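Local coordinates for protein 2-oxoglutarate dehydrogenase E3 component (Thermus thermophilus, PDB 2YQU) that probably reoxidises protein-bound dihydrolipoyl groups with NAD(+), using one FAD per subunit, as the E3 component of 2-oxoacid dehydrogenase complexes, at residues Ser48-Tyr59 and Glu181-Leu189; Ala147-Ser157 and Asp254-Arg262. All coordinates share one frame; numbering follows the deposited sequence.

Overall arrangement
From the N terminus, the chain passes through helix 45-63, then the edge strand 154-155 and helix 177-188, and later reaches strand 255-258. Interaction 1 joins the first and third of these and closes a loop of 121 residues; interaction 2 joins the second and fourth across 96. The two loops therefore cross rather than nest. Interaction 1 packs a helix beside the flavin against the helix that follows the probable NAD(+)-binding glycine turn, whereas interaction 2 adds an outer strand to the parallel sheet of that same Rossmann-type unit. They meet where Leu182 packs on Ser157 and Leu257, and both reach the flavin ring system, at N5 and at the C8M methyl respectively.

Interaction 1 of 2, residues Ser48-Tyr59 and Glu181-Leu189; sequences SKALLETTERIY and ELGVVWHRL. With FAD (flavin-adenine dinucleotide), chain D.
Arg188 fits as a knob into a hole formed by Leu52, Thr55, Glu56 and Tyr59, an example of a charged side chain used as packing. The segment axes run 9.3 Å apart at closest approach, with their N-to-C directions 36° from each other. Extended from CG to NE, the arginine crosses Tyr59 at about a right angle and lays its CG over one ring face, a CH-pi contact 4.1 Å from the centroid. Beyond it, Arg188 NH1 donates a nearly straight bond of 3.1 Å (164°) to Thr55 OG1, which lies in the guanidinium plane. Thr55 OG1, tucked between its backbone N and carbonyl carbon, itself donates to Leu51 O at 2.6 Å. Val184 CG1 and Glu56 CA lie over opposite faces of the guanidinium and sandwich it. Midway, Leu52 crosses Val185 at roughly a right angle, its CD2 3.7 Å from Val185 CG2, and its CD1 lies against Glu181 CD. At the flavin end, Lys49 NZ meets the syn side of Glu181 OE2, a 3.0 Å salt bridge, while Tyr341 N binds Glu181 OE1. Lys49 NZ also donates to FAD N5 at 3.1 Å. A single buried ammonium thus appears to connect the flavin to Glu181, a residue seen to bind NAD(+), which is absent from this chain.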
loop_
_atom_site.group_PDB
_atom_site.type_symbol
_atom_site.label_atom_id
_atom_site.label_comp_id
_atom_site.label_asym_id
_atom_site.label_seq_id
_atom_site.Cartn_x
_atom_site.Cartn_y
_atom_site.Cartn_z
ATOM N N SER A 48 -13.049 -7.015 13.040
ATOM C CA SER A 48 -11.776 -7.713 13.207
ATOM C C SER A 48 -10.625 -6.813 12.780
ATOM O O SER A 48 -9.601 -6.765 13.460
ATOM C CB SER A 48 -11.735 -9.058 12.470
ATOM O OG SER A 48 -12.021 -8.927 11.091
ATOM N N LYS A 49 -10.796 -6.086 11.675
ATOM C CA LYS A 49 -9.743 -5.156 11.239
ATOM C C LYS A 49 -9.589 -3.970 12.191
ATOM O O LYS A 49 -8.474 -3.502 12.407
ATOM C CB LYS A 49 -9.924 -4.721 9.777
ATOM C CG LYS A 49 -9.027 -5.513 8.796
ATOM C CD LYS A 49 -9.026 -7.036 9.087
ATOM C CE LYS A 49 -10.062 -7.791 8.341
ATOM N NZ LYS A 49 -10.206 -9.233 8.835
ATOM N N ALA A 50 -10.686 -3.508 12.783
ATOM C CA ALA A 50 -10.620 -2.475 13.830
ATOM C C ALA A 50 -9.720 -2.939 14.980
ATOM O O ALA A 50 -8.822 -2.206 15.420
ATOM C CB ALA A 50 -12.019 -2.129 14.339
ATOM N N LEU A 51 -9.917 -4.174 15.417
ATOM C CA LEU A 51 -9.135 -4.738 16.506
ATOM C C LEU A 51 -7.693 -4.970 16.083
ATOM O O LEU A 51 -6.786 -4.723 16.852
ATOM C CB LEU A 51 -9.734 -6.057 17.003
ATOM C CG LEU A 51 -11.059 -5.944 17.772
ATOM C CD1 LEU A 51 -11.508 -7.332 18.168
ATOM C CD2 LEU A 51 -10.963 -5.060 19.003
ATOM N N LEU A 52 -7.487 -5.438 14.859
ATOM C CA LEU A 52 -6.139 -5.720 14.379
ATOM C C LEU A 52 -5.295 -4.451 14.213
ATOM O O LEU A 52 -4.124 -4.425 14.601
ATOM C CB LEU A 52 -6.183 -6.484 13.054
ATOM C CG LEU A 52 -6.512 -7.974 13.205
ATOM C CD1 LEU A 52 -7.075 -8.525 11.910
ATOM C CD2 LEU A 52 -5.276 -8.768 13.646
ATOM N N GLU A 53 -5.874 -3.412 13.622
ATOM C CA GLU A 53 -5.128 -2.176 13.374
ATOM C C GLU A 53 -4.727 -1.522 14.691
ATOM O O GLU A 53 -3.592 -1.082 14.842
ATOM C CB GLU A 53 -5.946 -1.197 12.533
ATOM C CG GLU A 53 -6.108 -1.623 11.082
ATOM C CD GLU A 53 -4.867 -1.378 10.247
ATOM O OE1 GLU A 53 -4.938 -1.528 9.017
ATOM O OE2 GLU A 53 -3.815 -1.017 10.806
ATOM N N THR A 54 -5.662 -1.468 15.635
ATOM C CA THR A 54 -5.436 -0.803 16.915
ATOM C C THR A 54 -4.500 -1.590 17.816
ATOM O O THR A 54 -3.625 -1.005 18.441
ATOM C CB THR A 54 -6.766 -0.513 17.657
ATOM O OG1 THR A 54 -7.603 -1.679 17.673
ATOM C CG2 THR A 54 -7.574 0.547 16.925
ATOM N N THR A 55 -4.673 -2.909 17.886
ATOM C CA THR A 55 -3.795 -3.721 18.733
ATOM C C THR A 55 -2.395 -3.740 18.165
ATOM O O THR A 55 -1.434 -3.837 18.912
ATOM C CB THR A 55 -4.294 -5.169 18.923
ATOM O OG1 THR A 55 -4.560 -5.782 17.655
ATOM C CG2 THR A 55 -5.610 -5.194 19.686
ATOM N N GLU A 56 -2.272 -3.642 16.845
ATOM C CA GLU A 56 -0.953 -3.635 16.230
ATOM C C GLU A 56 -0.138 -2.437 16.728
ATOM O O GLU A 56 1.033 -2.588 17.053
ATOM C CB GLU A 56 -1.048 -3.602 14.704
ATOM C CG GLU A 56 0.258 -3.955 14.012
ATOM C CD GLU A 56 0.877 -2.786 13.284
ATOM O OE1 GLU A 56 1.139 -2.914 12.065
ATOM O OE2 GLU A 56 1.106 -1.738 13.927
ATOM N N ARG A 57 -0.765 -1.263 16.781
ATOM C CA ARG A 57 -0.101 -0.046 17.271
ATOM C C ARG A 57 0.283 -0.203 18.737
ATOM O O ARG A 57 1.386 0.156 19.145
ATOM C CB ARG A 57 -1.018 1.175 17.121
ATOM C CG ARG A 57 -0.812 1.964 15.856
ATOM C CD ARG A 57 -1.331 1.288 14.630
ATOM N NE ARG A 57 -0.302 1.068 13.608
ATOM C CZ ARG A 57 -0.482 0.318 12.519
ATOM N NH1 ARG A 57 0.510 0.175 11.645
ATOM N NH2 ARG A 57 -1.642 -0.315 12.301
ATOM N N ILE A 58 -0.646 -0.731 19.520
ATOM C CA ILE A 58 -0.420 -0.981 20.942
ATOM C C ILE A 58 0.764 -1.930 21.134
ATOM O O ILE A 58 1.661 -1.654 21.935
ATOM C CB ILE A 58 -1.712 -1.539 21.589
ATOM C CG1 ILE A 58 -2.739 -0.423 21.720
ATOM C CG2 ILE A 58 -1.440 -2.164 22.968
ATOM C CD1 ILE A 58 -4.149 -0.904 21.906
ATOM N N TYR A 59 0.777 -3.019 20.372
ATOM C CA TYR A 59 1.791 -4.053 20.507
ATOM C C TYR A 59 3.171 -3.490 20.194
ATOM O O TYR A 59 4.119 -3.755 20.928
ATOM C CB TYR A 59 1.486 -5.230 19.578
ATOM C CG TYR A 59 2.312 -6.480 19.827
ATOM C CD1 TYR A 59 2.361 -7.074 21.088
ATOM C CD2 TYR A 59 3.031 -7.076 18.795
ATOM C CE1 TYR A 59 3.116 -8.228 21.319
ATOM C CE2 TYR A 59 3.781 -8.233 19.011
ATOM C CZ TYR A 59 3.819 -8.803 20.275
ATOM O OH TYR A 59 4.561 -9.946 20.499
ATOM N N GLU A 181 -6.009 -14.540 12.916
ATOM C CA GLU A 181 -6.209 -13.113 13.156
ATOM C C GLU A 181 -6.677 -12.825 14.577
ATOM O O GLU A 181 -6.122 -11.963 15.250
ATOM C CB GLU A 181 -7.212 -12.533 12.165
ATOM C CG GLU A 181 -6.630 -12.307 10.778
ATOM C CD GLU A 181 -7.603 -11.652 9.814
ATOM O OE1 GLU A 181 -7.156 -11.216 8.732
ATOM O OE2 GLU A 181 -8.810 -11.563 10.127
ATOM N N LEU A 182 -7.700 -13.541 15.036
ATOM C CA LEU A 182 -8.238 -13.305 16.374
ATOM C C LEU A 182 -7.275 -13.788 17.468
ATOM O O LEU A 182 -7.193 -13.172 18.539
ATOM C CB LEU A 182 -9.643 -13.918 16.514
ATOM C CG LEU A 182 -10.685 -13.308 15.567
ATOM C CD1 LEU A 182 -12.020 -14.061 15.627
ATOM C CD2 LEU A 182 -10.900 -11.844 15.846
ATOM N N GLY A 183 -6.519 -14.844 17.174
ATOM C CA GLY A 183 -5.454 -15.313 18.045
ATOM C C GLY A 183 -4.443 -14.204 18.274
ATOM O O GLY A 183 -4.076 -13.916 19.413
ATOM N N VAL A 184 -4.025 -13.561 17.185
ATOM C CA VAL A 184 -3.039 -12.482 17.235
ATOM C C VAL A 184 -3.579 -11.268 18.004
ATOM O O VAL A 184 -2.857 -10.668 18.785
ATOM C CB VAL A 184 -2.579 -12.078 15.812
ATOM C CG1 VAL A 184 -1.879 -10.708 15.801
ATOM C CG2 VAL A 184 -1.661 -13.145 15.235
ATOM N N VAL A 185 -4.853 -10.926 17.804
ATOM C CA VAL A 185 -5.455 -9.791 18.497
ATOM C C VAL A 185 -5.244 -9.932 20.008
ATOM O O VAL A 185 -4.799 -8.999 20.659
ATOM C CB VAL A 185 -6.968 -9.685 18.197
ATOM C CG1 VAL A 185 -7.680 -8.805 19.223
ATOM C CG2 VAL A 185 -7.199 -9.146 16.793
ATOM N N TRP A 186 -5.566 -11.105 20.544
ATOM C CA TRP A 186 -5.541 -11.312 21.993
ATOM C C TRP A 186 -4.127 -11.580 22.496
ATOM O O TRP A 186 -3.781 -11.186 23.619
ATOM C CB TRP A 186 -6.550 -12.402 22.390
ATOM C CG TRP A 186 -7.952 -11.933 22.129
ATOM C CD1 TRP A 186 -8.779 -12.344 21.124
ATOM C CD2 TRP A 186 -8.653 -10.903 22.826
ATOM N NE1 TRP A 186 -9.967 -11.656 21.179
ATOM C CE2 TRP A 186 -9.914 -10.761 22.214
ATOM C CE3 TRP A 186 -8.351 -10.092 23.926
ATOM C CZ2 TRP A 186 -10.870 -9.844 22.663
ATOM C CZ3 TRP A 186 -9.299 -9.178 24.371
ATOM C CH2 TRP A 186 -10.544 -9.064 23.742
ATOM N N HIS A 187 -3.293 -12.189 21.654
ATOM C CA HIS A 187 -1.879 -12.372 21.972
ATOM C C HIS A 187 -1.189 -11.019 22.194
ATOM O O HIS A 187 -0.396 -10.855 23.124
ATOM C CB HIS A 187 -1.168 -13.146 20.869
ATOM C CG HIS A 187 0.320 -13.142 21.011
ATOM N ND1 HIS A 187 0.971 -13.804 22.029
ATOM C CD2 HIS A 187 1.280 -12.512 20.296
ATOM C CE1 HIS A 187 2.273 -13.598 21.920
ATOM N NE2 HIS A 187 2.486 -12.819 20.876
ATOM N N ARG A 188 -1.507 -10.052 21.339
ATOM C CA ARG A 188 -0.963 -8.705 21.466
ATOM C C ARG A 188 -1.331 -8.042 22.790
ATOM O O ARG A 188 -0.610 -7.172 23.266
ATOM C CB ARG A 188 -1.471 -7.827 20.333
ATOM C CG ARG A 188 -0.887 -8.158 19.010
ATOM C CD ARG A 188 -1.640 -7.509 17.876
ATOM N NE ARG A 188 -0.950 -7.687 16.606
ATOM C CZ ARG A 188 -1.442 -7.290 15.440
ATOM N NH1 ARG A 188 -2.607 -6.660 15.382
ATOM N NH2 ARG A 188 -0.746 -7.499 14.326
ATOM N N LEU A 189 -2.472 -8.429 23.355
ATOM C CA LEU A 189 -2.963 -7.850 24.602
ATOM C C LEU A 189 -2.560 -8.657 25.844
ATOM O O LEU A 189 -2.983 -8.336 26.956
ATOM C CB LEU A 189 -4.486 -7.702 24.528
ATOM C CG LEU A 189 -4.979 -6.811 23.374
ATOM C CD1 LEU A 189 -6.482 -6.685 23.402
ATOM C CD2 LEU A 189 -4.333 -5.426 23.408
HETATM P PA FAD D . -22.849 -12.548 4.505
HETATM O O1A FAD D . -22.728 -13.602 5.542
HETATM O O2A FAD D . -21.888 -11.372 4.722
HETATM O O5B FAD D . -24.371 -12.057 4.442
HETATM C C5B FAD D . -25.411 -13.002 4.475
HETATM C C4B FAD D . -26.602 -12.332 5.126
HETATM O O4B FAD D . -27.755 -13.085 4.810
HETATM C C3B FAD D . -26.502 -12.291 6.649
HETATM O O3B FAD D . -26.582 -10.959 7.105
HETATM C C2B FAD D . -27.689 -13.103 7.131
HETATM O O2B FAD D . -28.291 -12.534 8.271
HETATM C C1B FAD D . -28.616 -13.083 5.927
HETATM N N9A FAD D . -29.519 -14.225 5.754
HETATM C C8A FAD D . -29.204 -15.558 5.677
HETATM N N7A FAD D . -30.331 -16.257 5.450
HETATM C C5A FAD D . -31.366 -15.387 5.380
HETATM C C6A FAD D . -32.732 -15.552 5.171
HETATM N N6A FAD D . -33.269 -16.723 4.836
HETATM N N1A FAD D . -33.516 -14.428 5.151
HETATM C C2A FAD D . -33.009 -13.164 5.328
HETATM N N3A FAD D . -31.653 -13.009 5.526
HETATM C C4A FAD D . -30.864 -14.108 5.560
HETATM N N1 FAD D . -13.615 -11.523 4.302
HETATM C C2 FAD D . -12.729 -10.704 3.635
HETATM O O2 FAD D . -12.751 -10.607 2.404
HETATM N N3 FAD D . -11.804 -9.983 4.347
HETATM C C4 FAD D . -11.746 -10.077 5.720
HETATM O O4 FAD D . -11.044 -9.268 6.303
HETATM C C4X FAD D . -12.637 -10.895 6.413
HETATM N N5 FAD D . -12.587 -10.994 7.794
HETATM C C5X FAD D . -13.497 -11.820 8.450
HETATM C C6 FAD D . -13.442 -11.919 9.843
HETATM C C7 FAD D . -14.349 -12.746 10.523
HETATM C C7M FAD D . -14.327 -12.747 12.029
HETATM C C8 FAD D . -15.304 -13.465 9.811
HETATM C C8M FAD D . -16.478 -14.101 10.510
HETATM C C9 FAD D . -15.354 -13.367 8.419
HETATM C C9A FAD D . -14.446 -12.552 7.731
HETATM N N10 FAD D . -14.479 -12.458 6.338
HETATM C C10 FAD D . -13.577 -11.627 5.690
HETATM C "C1'" FAD D . -15.391 -13.308 5.490
HETATM C "C2'" FAD D . -16.602 -12.460 5.093
HETATM O "O2'" FAD D . -17.290 -12.000 6.247
HETATM C "C3'" FAD D . -17.544 -13.201 4.150
HETATM O "O3'" FAD D . -16.808 -13.727 3.061
HETATM C "C4'" FAD D . -18.612 -12.265 3.596
HETATM O "O4'" FAD D . -19.362 -11.701 4.644
HETATM C "C5'" FAD D . -19.515 -13.003 2.601
HETATM O "O5'" FAD D . -20.547 -12.150 2.156
HETATM P P FAD D . -21.977 -12.750 1.736
HETATM O O1P FAD D . -22.829 -11.644 1.204
HETATM O O2P FAD D . -21.825 -13.964 0.838
HETATM O O3P FAD D . -22.652 -13.302 3.095
#

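Interaction 2 of 2, residues Ala147-Ser157 and Asp254-Arg262; sequences AQVDYERVVTS and DRVLVAVGR. With FAD (flavin-adenine dinucleotide), chain D.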
loop_
_atom_site.group_PDB
_atom_site.type_symbol
_atom_site.label_atom_id
_atom_site.label_comp_id
_atom_site.label_asym_id
_atom_site.label_seq_id
_atom_site.Cartn_x
_atom_site.Cartn_y
_atom_site.Cartn_z
ATOM N N ALA A 147 -17.480 -30.249 19.425
ATOM C CA ALA A 147 -17.262 -28.940 20.030
ATOM C C ALA A 147 -18.532 -28.443 20.696
ATOM O O ALA A 147 -19.499 -28.099 20.022
ATOM C CB ALA A 147 -16.782 -27.941 18.987
ATOM N N GLN A 148 -18.528 -28.422 22.025
ATOM C CA GLN A 148 -19.677 -27.954 22.794
ATOM C C GLN A 148 -19.557 -26.448 23.004
ATOM O O GLN A 148 -19.000 -25.985 23.995
ATOM C CB GLN A 148 -19.776 -28.707 24.129
ATOM C CG GLN A 148 -19.980 -30.216 23.955
ATOM C CD GLN A 148 -19.886 -30.998 25.255
ATOM O OE1 GLN A 148 -19.287 -32.076 25.288
ATOM N NE2 GLN A 148 -20.472 -30.464 26.320
ATOM N N VAL A 149 -20.064 -25.703 22.031
ATOM C CA VAL A 149 -20.035 -24.248 22.041
ATOM C C VAL A 149 -21.178 -23.734 22.904
ATOM O O VAL A 149 -22.348 -23.971 22.591
ATOM C CB VAL A 149 -20.174 -23.696 20.600
ATOM C CG1 VAL A 149 -20.305 -22.167 20.590
ATOM C CG2 VAL A 149 -18.994 -24.142 19.762
ATOM N N ASP A 150 -20.836 -23.046 23.991
ATOM C CA ASP A 150 -21.827 -22.386 24.843
ATOM C C ASP A 150 -21.834 -20.854 24.662
ATOM O O ASP A 150 -22.500 -20.143 25.409
ATOM C CB ASP A 150 -21.598 -22.765 26.321
ATOM C CG ASP A 150 -20.309 -22.199 26.878
ATOM O OD1 ASP A 150 -20.049 -22.339 28.097
ATOM O OD2 ASP A 150 -19.492 -21.581 26.167
ATOM N N TYR A 151 -21.072 -20.359 23.684
ATOM C CA TYR A 151 -20.958 -18.918 23.395
ATOM C C TYR A 151 -20.462 -18.065 24.582
ATOM O O TYR A 151 -20.625 -16.846 24.597
ATOM C CB TYR A 151 -22.283 -18.396 22.826
ATOM C CG TYR A 151 -22.711 -19.190 21.613
ATOM C CD1 TYR A 151 -23.730 -20.136 21.691
ATOM C CD2 TYR A 151 -22.055 -19.032 20.396
ATOM C CE1 TYR A 151 -24.101 -20.889 20.575
ATOM C CE2 TYR A 151 -22.416 -19.768 19.286
ATOM C CZ TYR A 151 -23.440 -20.698 19.376
ATOM O OH TYR A 151 -23.791 -21.426 18.261
ATOM N N GLU A 152 -19.817 -18.718 25.546
ATOM C CA GLU A 152 -19.283 -18.064 26.736
ATOM C C GLU A 152 -17.816 -18.444 26.902
ATOM O O GLU A 152 -16.931 -17.621 26.676
ATOM C CB GLU A 152 -20.080 -18.475 27.981
ATOM C CG GLU A 152 -21.466 -17.854 28.065
ATOM C CD GLU A 152 -22.359 -18.537 29.091
ATOM O OE1 GLU A 152 -21.850 -19.367 29.883
ATOM O OE2 GLU A 152 -23.579 -18.247 29.115
ATOM N N ARG A 153 -17.570 -19.694 27.294
ATOM C CA ARG A 153 -16.220 -20.225 27.471
ATOM C C ARG A 153 -15.681 -20.875 26.198
ATOM O O ARG A 153 -14.495 -20.759 25.899
ATOM C CB ARG A 153 -16.200 -21.243 28.624
ATOM C CG ARG A 153 -16.323 -20.608 30.013
ATOM C CD ARG A 153 -15.149 -19.710 30.374
ATOM N NE ARG A 153 -15.220 -19.174 31.733
ATOM C CZ ARG A 153 -14.436 -18.200 32.194
ATOM N NH1 ARG A 153 -14.572 -17.776 33.446
ATOM N NH2 ARG A 153 -13.506 -17.652 31.415
ATOM N N VAL A 154 -16.543 -21.592 25.484
ATOM C CA VAL A 154 -16.246 -22.123 24.163
ATOM C C VAL A 154 -17.063 -21.315 23.163
ATOM O O VAL A 154 -18.291 -21.306 23.228
ATOM C CB VAL A 154 -16.613 -23.616 24.055
ATOM C CG1 VAL A 154 -16.225 -24.171 22.693
ATOM C CG2 VAL A 154 -15.936 -24.404 25.168
ATOM N N VAL A 155 -16.382 -20.650 22.231
ATOM C CA VAL A 155 -16.983 -19.586 21.437
ATOM C C VAL A 155 -16.676 -19.675 19.945
ATOM O O VAL A 155 -15.784 -20.405 19.526
ATOM C CB VAL A 155 -16.491 -18.195 21.917
ATOM C CG1 VAL A 155 -16.764 -17.992 23.413
ATOM C CG2 VAL A 155 -15.002 -17.986 21.605
ATOM N N THR A 156 -17.430 -18.901 19.168
ATOM C CA THR A 156 -17.142 -18.653 17.760
ATOM C C THR A 156 -16.477 -17.294 17.604
ATOM O O THR A 156 -16.257 -16.575 18.580
ATOM C CB THR A 156 -18.434 -18.684 16.907
ATOM O OG1 THR A 156 -19.298 -17.591 17.271
ATOM C CG2 THR A 156 -19.237 -19.939 17.176
ATOM N N SER A 157 -16.193 -16.923 16.357
ATOM C CA SER A 157 -15.490 -15.680 16.078
ATOM C C SER A 157 -16.243 -14.470 16.621
ATOM O O SER A 157 -15.631 -13.501 17.031
ATOM C CB SER A 157 -15.240 -15.515 14.574
ATOM O OG SER A 157 -16.410 -15.754 13.824
ATOM N N ASP A 254 -8.820 -20.377 29.409
ATOM C CA ASP A 254 -9.919 -19.539 29.883
ATOM C C ASP A 254 -11.021 -19.395 28.835
ATOM O O ASP A 254 -12.203 -19.284 29.162
ATOM C CB ASP A 254 -9.396 -18.158 30.263
ATOM C CG ASP A 254 -8.394 -18.215 31.381
ATOM O OD1 ASP A 254 -7.176 -18.213 31.091
ATOM O OD2 ASP A 254 -8.740 -18.279 32.578
ATOM N N ARG A 255 -10.613 -19.341 27.575
ATOM C CA ARG A 255 -11.532 -19.314 26.442
ATOM C C ARG A 255 -10.975 -20.222 25.360
ATOM O O ARG A 255 -9.763 -20.369 25.220
ATOM C CB ARG A 255 -11.680 -17.894 25.869
ATOM C CG ARG A 255 -11.993 -16.813 26.870
ATOM C CD ARG A 255 -13.431 -16.794 27.363
ATOM N NE ARG A 255 -13.611 -15.788 28.409
ATOM C CZ ARG A 255 -14.714 -15.644 29.142
ATOM N NH1 ARG A 255 -15.758 -16.447 28.970
ATOM N NH2 ARG A 255 -14.771 -14.692 30.066
ATOM N N VAL A 256 -11.868 -20.840 24.601
ATOM C CA VAL A 256 -11.485 -21.592 23.422
ATOM C C VAL A 256 -12.293 -21.075 22.248
ATOM O O VAL A 256 -13.518 -21.021 22.311
ATOM C CB VAL A 256 -11.717 -23.104 23.600
ATOM C CG1 VAL A 256 -11.450 -23.855 22.302
ATOM C CG2 VAL A 256 -10.859 -23.644 24.727
ATOM N N LEU A 257 -11.598 -20.670 21.191
ATOM C CA LEU A 257 -12.233 -20.203 19.961
ATOM C C LEU A 257 -12.288 -21.358 18.977
ATOM O O LEU A 257 -11.267 -21.881 18.566
ATOM C CB LEU A 257 -11.454 -19.032 19.343
ATOM C CG LEU A 257 -11.823 -18.607 17.908
ATOM C CD1 LEU A 257 -13.293 -18.299 17.785
ATOM C CD2 LEU A 257 -11.013 -17.384 17.484
ATOM N N VAL A 258 -13.497 -21.743 18.596
ATOM C CA VAL A 258 -13.701 -22.788 17.610
ATOM C C VAL A 258 -13.829 -22.104 16.249
ATOM O O VAL A 258 -14.848 -21.494 15.959
ATOM C CB VAL A 258 -14.956 -23.620 17.952
ATOM C CG1 VAL A 258 -15.204 -24.705 16.897
ATOM C CG2 VAL A 258 -14.800 -24.237 19.342
ATOM N N ALA A 259 -12.773 -22.192 15.444
ATOM C CA ALA A 259 -12.677 -21.532 14.138
ATOM C C ALA A 259 -12.123 -22.518 13.109
ATOM O O ALA A 259 -11.073 -22.296 12.518
ATOM C CB ALA A 259 -11.768 -20.308 14.237
ATOM N N VAL A 260 -12.850 -23.612 12.904
ATOM C CA VAL A 260 -12.430 -24.680 11.992
ATOM C C VAL A 260 -13.032 -24.556 10.588
ATOM O O VAL A 260 -12.894 -25.468 9.762
ATOM C CB VAL A 260 -12.791 -26.060 12.565
ATOM C CG1 VAL A 260 -12.043 -26.284 13.869
ATOM C CG2 VAL A 260 -14.309 -26.182 12.781
ATOM N N GLY A 261 -13.703 -23.441 10.328
ATOM C CA GLY A 261 -14.259 -23.167 9.015
ATOM C C GLY A 261 -15.617 -22.524 9.097
ATOM O O GLY A 261 -16.134 -22.281 10.179
ATOM N N ARG A 262 -16.179 -22.223 7.933
ATOM C CA ARG A 262 -17.549 -21.756 7.833
ATOM C C ARG A 262 -18.277 -22.546 6.760
ATOM O O ARG A 262 -17.688 -22.986 5.779
ATOM C CB ARG A 262 -17.583 -20.256 7.519
ATOM C CG ARG A 262 -17.033 -19.388 8.638
ATOM C CD ARG A 262 -16.996 -17.906 8.290
ATOM N NE ARG A 262 -18.342 -17.367 8.070
ATOM C CZ ARG A 262 -19.151 -16.940 9.026
ATOM N NH1 ARG A 262 -18.786 -16.971 10.295
ATOM N NH2 ARG A 262 -20.351 -16.466 8.710
HETATM P PA FAD D . -22.849 -12.548 4.505
HETATM O O1A FAD D . -22.728 -13.602 5.542
HETATM O O2A FAD D . -21.888 -11.372 4.722
HETATM O O5B FAD D . -24.371 -12.057 4.442
HETATM C C5B FAD D . -25.411 -13.002 4.475
HETATM C C4B FAD D . -26.602 -12.332 5.126
HETATM O O4B FAD D . -27.755 -13.085 4.810
HETATM C C3B FAD D . -26.502 -12.291 6.649
HETATM O O3B FAD D . -26.582 -10.959 7.105
HETATM C C2B FAD D . -27.689 -13.103 7.131
HETATM O O2B FAD D . -28.291 -12.534 8.271
HETATM C C1B FAD D . -28.616 -13.083 5.927
HETATM N N9A FAD D . -29.519 -14.225 5.754
HETATM C C8A FAD D . -29.204 -15.558 5.677
HETATM N N7A FAD D . -30.331 -16.257 5.450
HETATM C C5A FAD D . -31.366 -15.387 5.380
HETATM C C6A FAD D . -32.732 -15.552 5.171
HETATM N N6A FAD D . -33.269 -16.723 4.836
HETATM N N1A FAD D . -33.516 -14.428 5.151
HETATM C C2A FAD D . -33.009 -13.164 5.328
HETATM N N3A FAD D . -31.653 -13.009 5.526
HETATM C C4A FAD D . -30.864 -14.108 5.560
HETATM N N1 FAD D . -13.615 -11.523 4.302
HETATM C C2 FAD D . -12.729 -10.704 3.635
HETATM O O2 FAD D . -12.751 -10.607 2.404
HETATM N N3 FAD D . -11.804 -9.983 4.347
HETATM C C4 FAD D . -11.746 -10.077 5.720
HETATM O O4 FAD D . -11.044 -9.268 6.303
HETATM C C4X FAD D . -12.637 -10.895 6.413
HETATM N N5 FAD D . -12.587 -10.994 7.794
HETATM C C5X FAD D . -13.497 -11.820 8.450
HETATM C C6 FAD D . -13.442 -11.919 9.843
HETATM C C7 FAD D . -14.349 -12.746 10.523
HETATM C C7M FAD D . -14.327 -12.747 12.029
HETATM C C8 FAD D . -15.304 -13.465 9.811
HETATM C C8M FAD D . -16.478 -14.101 10.510
HETATM C C9 FAD D . -15.354 -13.367 8.419
HETATM C C9A FAD D . -14.446 -12.552 7.731
HETATM N N10 FAD D . -14.479 -12.458 6.338
HETATM C C10 FAD D . -13.577 -11.627 5.690
HETATM C "C1'" FAD D . -15.391 -13.308 5.490
HETATM C "C2'" FAD D . -16.602 -12.460 5.093
HETATM O "O2'" FAD D . -17.290 -12.000 6.247
HETATM C "C3'" FAD D . -17.544 -13.201 4.150
HETATM O "O3'" FAD D . -16.808 -13.727 3.061
HETATM C "C4'" FAD D . -18.612 -12.265 3.596
HETATM O "O4'" FAD D . -19.362 -11.701 4.644
HETATM C "C5'" FAD D . -19.515 -13.003 2.601
HETATM O "O5'" FAD D . -20.547 -12.150 2.156
HETATM P P FAD D . -21.977 -12.750 1.736
HETATM O O1P FAD D . -22.829 -11.644 1.204
HETATM O O2P FAD D . -21.825 -13.964 0.838
HETATM O O3P FAD D . -22.652 -13.302 3.095
HETATM O O HOH W 1 -10.982 -16.909 33.045
HETATM O O HOH W 2 -15.714 -19.191 14.661
HETATM O O HOH W 3 -16.372 -17.543 11.778
#
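The edge of a Rossmann-type parallel sheet, in what is probably the NAD(+)-binding part of this class I pyridine nucleotide-disulfide oxidoreductase, is completed where Val154 and Val155 pair with Val256 and Leu257. It illustrates how a very short strand can be held: Val256 N bonds to Arg153 O, Val155 N to Val256 O, and Val258 N to Val155 O at 2.8 Å. The loop before the strand is shaped by Asp150 OD2, which accepts the backbone N-H groups of Glu152, Arg153 and Val154, forming an Asx turn and, with the further N-H, an Asx motif. On the face that carries Val154 and Val256, Val154 CG1 packs 3.6 Å from Val258 CG2; Val149 and Ala147, from the preceding loop, also touch Val258. On the face of Val155 and Leu257, Leu257 holds CG anti to its backbone N (chi1 168°) and presses CD1 to 3.3 Å from Thr156 C.

At the start of the paired strands, where Arg153 and Arg255 lie side by side, the two guanidinium groups stack. Arg153 NH2 sits over the centre of the Arg255 guanidinium, the planes 28° apart and the group centres separated by 4.0 Å. Each reaches across to a backbone carbonyl: Arg153 NH2 donates to Asp254 O at 3.1 Å, and Arg255 NH1 to Glu152 O at 2.8 Å, approaching from above the carbonyl plane. Glu165 forms a salt bridge with Arg255 NH2 and would partly offset the like charges.

Towards the flavin, one water accepts from Ser157 N and donates to Val258 O, continuing the link between the strands. The FAD methyl C8M lies over one face of the guanidinium of Arg262, whose NE is hydrogen-bonded to Ser139 OG. A second water, 2.7 Å from Ser157 OG, accepts from Arg262 NH1 at 2.9 Å.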